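Local coordinates for D-alanyl-D-alanine carboxypeptidase (Enterococcus faecalis V583, PDB 5ZHF), which cleaves the C-terminal D-alanine from peptidoglycan-derived pentapeptides as a zinc-dependent carboxypeptidase, and probably contributes to vancomycin resistance, at residues I174-P179 against H193-G198. Residues are numbered along the deposited sequence; the frame is centred on the assembly and turned at random.
Sequences IRRYPP and HYRYVG. With ZN (zinc ion), chain C.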
# COMPACT_ATOMS: atom_id res chain seq x y z
N ILE A 174 1.09 -8.08 -1.24
CA ILE A 174 2.26 -8.06 -0.37
C ILE A 174 2.23 -6.90 0.62
O ILE A 174 1.68 -5.81 0.33
CB ILE A 174 3.59 -8.04 -1.16
CG1 ILE A 174 3.70 -6.79 -2.06
CG2 ILE A 174 3.69 -9.30 -2.00
CD1 ILE A 174 4.99 -6.69 -2.87
N ARG A 175 2.82 -7.16 1.79
CA ARG A 175 3.11 -6.14 2.77
C ARG A 175 4.25 -5.32 2.19
O ARG A 175 5.42 -5.73 2.23
CB ARG A 175 3.49 -6.78 4.12
CG ARG A 175 3.69 -5.78 5.23
CD ARG A 175 4.16 -6.48 6.48
NE ARG A 175 4.38 -5.54 7.58
CZ ARG A 175 4.55 -5.91 8.85
NH1 ARG A 175 4.50 -7.18 9.21
NH2 ARG A 175 4.74 -4.98 9.78
N ARG A 176 3.89 -4.21 1.58
CA ARG A 176 4.78 -3.51 0.67
C ARG A 176 6.00 -2.90 1.34
O ARG A 176 7.07 -2.80 0.72
CB ARG A 176 4.01 -2.41 -0.02
CG ARG A 176 4.79 -1.61 -1.05
CD ARG A 176 5.28 -2.49 -2.17
NE ARG A 176 6.00 -1.72 -3.17
CZ ARG A 176 7.30 -1.43 -3.13
NH1 ARG A 176 8.06 -1.75 -2.07
NH2 ARG A 176 7.84 -0.76 -4.15
N TYR A 177 5.81 -2.42 2.57
CA TYR A 177 6.83 -1.65 3.29
C TYR A 177 7.14 -2.31 4.64
O TYR A 177 6.75 -1.79 5.68
CB TYR A 177 6.37 -0.22 3.46
CG TYR A 177 6.00 0.50 2.17
CD1 TYR A 177 6.92 0.61 1.12
CD2 TYR A 177 4.73 1.04 1.99
CE1 TYR A 177 6.59 1.27 -0.05
CE2 TYR A 177 4.39 1.71 0.81
CZ TYR A 177 5.32 1.80 -0.21
OH TYR A 177 4.97 2.48 -1.38
N PRO A 178 7.81 -3.45 4.60
CA PRO A 178 8.06 -4.18 5.84
C PRO A 178 9.12 -3.51 6.71
O PRO A 178 9.94 -2.73 6.21
CB PRO A 178 8.50 -5.57 5.38
CG PRO A 178 8.99 -5.41 4.02
CD PRO A 178 8.35 -4.18 3.43
N PRO A 179 9.07 -3.78 8.02
CA PRO A 179 9.95 -3.06 8.94
C PRO A 179 11.45 -3.33 8.73
O PRO A 179 12.27 -2.47 9.04
CB PRO A 179 9.49 -3.55 10.33
CG PRO A 179 8.72 -4.79 10.10
CD PRO A 179 8.13 -4.67 8.72
N HIS A 193 -0.40 -1.01 4.57
CA HIS A 193 -0.30 -0.73 3.11
C HIS A 193 0.05 -2.01 2.33
O HIS A 193 1.17 -2.53 2.43
CB HIS A 193 0.71 0.37 2.84
CG HIS A 193 0.84 0.74 1.40
ND1 HIS A 193 0.38 1.93 0.88
CD2 HIS A 193 1.38 0.05 0.36
CE1 HIS A 193 0.66 1.97 -0.41
NE2 HIS A 193 1.28 0.85 -0.75
N TYR A 194 -0.93 -2.51 1.58
CA TYR A 194 -0.84 -3.75 0.79
C TYR A 194 -0.93 -3.45 -0.72
O TYR A 194 -1.76 -2.64 -1.16
CB TYR A 194 -1.87 -4.79 1.27
CG TYR A 194 -1.29 -5.47 2.50
CD1 TYR A 194 -1.28 -4.82 3.74
CD2 TYR A 194 -0.64 -6.70 2.40
CE1 TYR A 194 -0.68 -5.43 4.85
CE2 TYR A 194 -0.03 -7.29 3.49
CZ TYR A 194 -0.03 -6.65 4.71
OH TYR A 194 0.61 -7.28 5.76
N ARG A 195 -0.05 -4.11 -1.48
CA ARG A 195 0.13 -3.87 -2.93
C ARG A 195 -0.17 -5.15 -3.66
O ARG A 195 0.36 -6.21 -3.30
CB ARG A 195 1.57 -3.42 -3.21
CG ARG A 195 2.07 -3.54 -4.64
CD ARG A 195 1.28 -2.70 -5.64
NE ARG A 195 1.64 -3.16 -6.97
CZ ARG A 195 2.64 -2.73 -7.71
NH1 ARG A 195 3.41 -1.71 -7.32
NH2 ARG A 195 2.85 -3.30 -8.90
N TYR A 196 -1.02 -5.07 -4.69
CA TYR A 196 -1.28 -6.22 -5.53
C TYR A 196 -0.14 -6.39 -6.55
O TYR A 196 0.12 -5.47 -7.34
CB TYR A 196 -2.58 -6.06 -6.30
CG TYR A 196 -2.90 -7.30 -7.11
CD1 TYR A 196 -3.41 -8.44 -6.50
CD2 TYR A 196 -2.62 -7.35 -8.48
CE1 TYR A 196 -3.70 -9.59 -7.23
CE2 TYR A 196 -2.90 -8.50 -9.22
CZ TYR A 196 -3.43 -9.60 -8.61
OH TYR A 196 -3.73 -10.73 -9.34
N VAL A 197 0.47 -7.56 -6.52
CA VAL A 197 1.42 -7.99 -7.56
C VAL A 197 1.04 -9.30 -8.28
O VAL A 197 1.72 -9.70 -9.26
CB VAL A 197 2.83 -8.12 -6.97
CG1 VAL A 197 3.34 -6.76 -6.56
CG2 VAL A 197 2.87 -9.12 -5.82
N GLY A 198 -0.00 -9.99 -7.80
CA GLY A 198 -0.40 -11.30 -8.30
C GLY A 198 0.13 -12.40 -7.43
O GLY A 198 1.14 -12.23 -6.73
ZN ZN C . -0.82 3.30 1.70
O HOH W 1 3.43 -2.37 4.09
O HOH W 2 0.28 4.46 3.23
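Ile174 and Arg195 form an antiparallel hydrogen-bonded pair, Ile174 N to Arg195 O at 2.9 Å and Arg195 N to Ile174 O at 3.0 Å, and the strands pack closely here. On one face of the sheet CG2 of Ile174 meets CG2 of Val197; on the other, the Tyr194 ring lies against the backbone of Ile174 and Arg175, with Arg175 CA over its face, a CH-pi contact 3.9 Å from the centroid. Beyond Arg175 the pairing slackens: Arg176 N reaches His193 O only through a weak 3.3 Å bond, and a water joins that carbonyl to Tyr177 N. The extended chain of Arg175 runs past the tyrosine hydroxyl to Asp165 at the partly exposed side. This looser end is the zinc site of the M15 peptidase: His193 ND1 binds the metal with His140, Asp147 and a water, while Glu139 accepts a bond from NE2 and pairs with Arg176 and Arg195. CE2 of Tyr177 lies over one imidazole face, 3.5 Å from CD2 of His193, the planes oblique at 43°; CB of Arg176 abuts the edge. Strand 193-196 lies between 145-150 and the outermost strand 173-175, with helix 157-167 against Tyr194 and helix 199-208 against Ile174 and Val197.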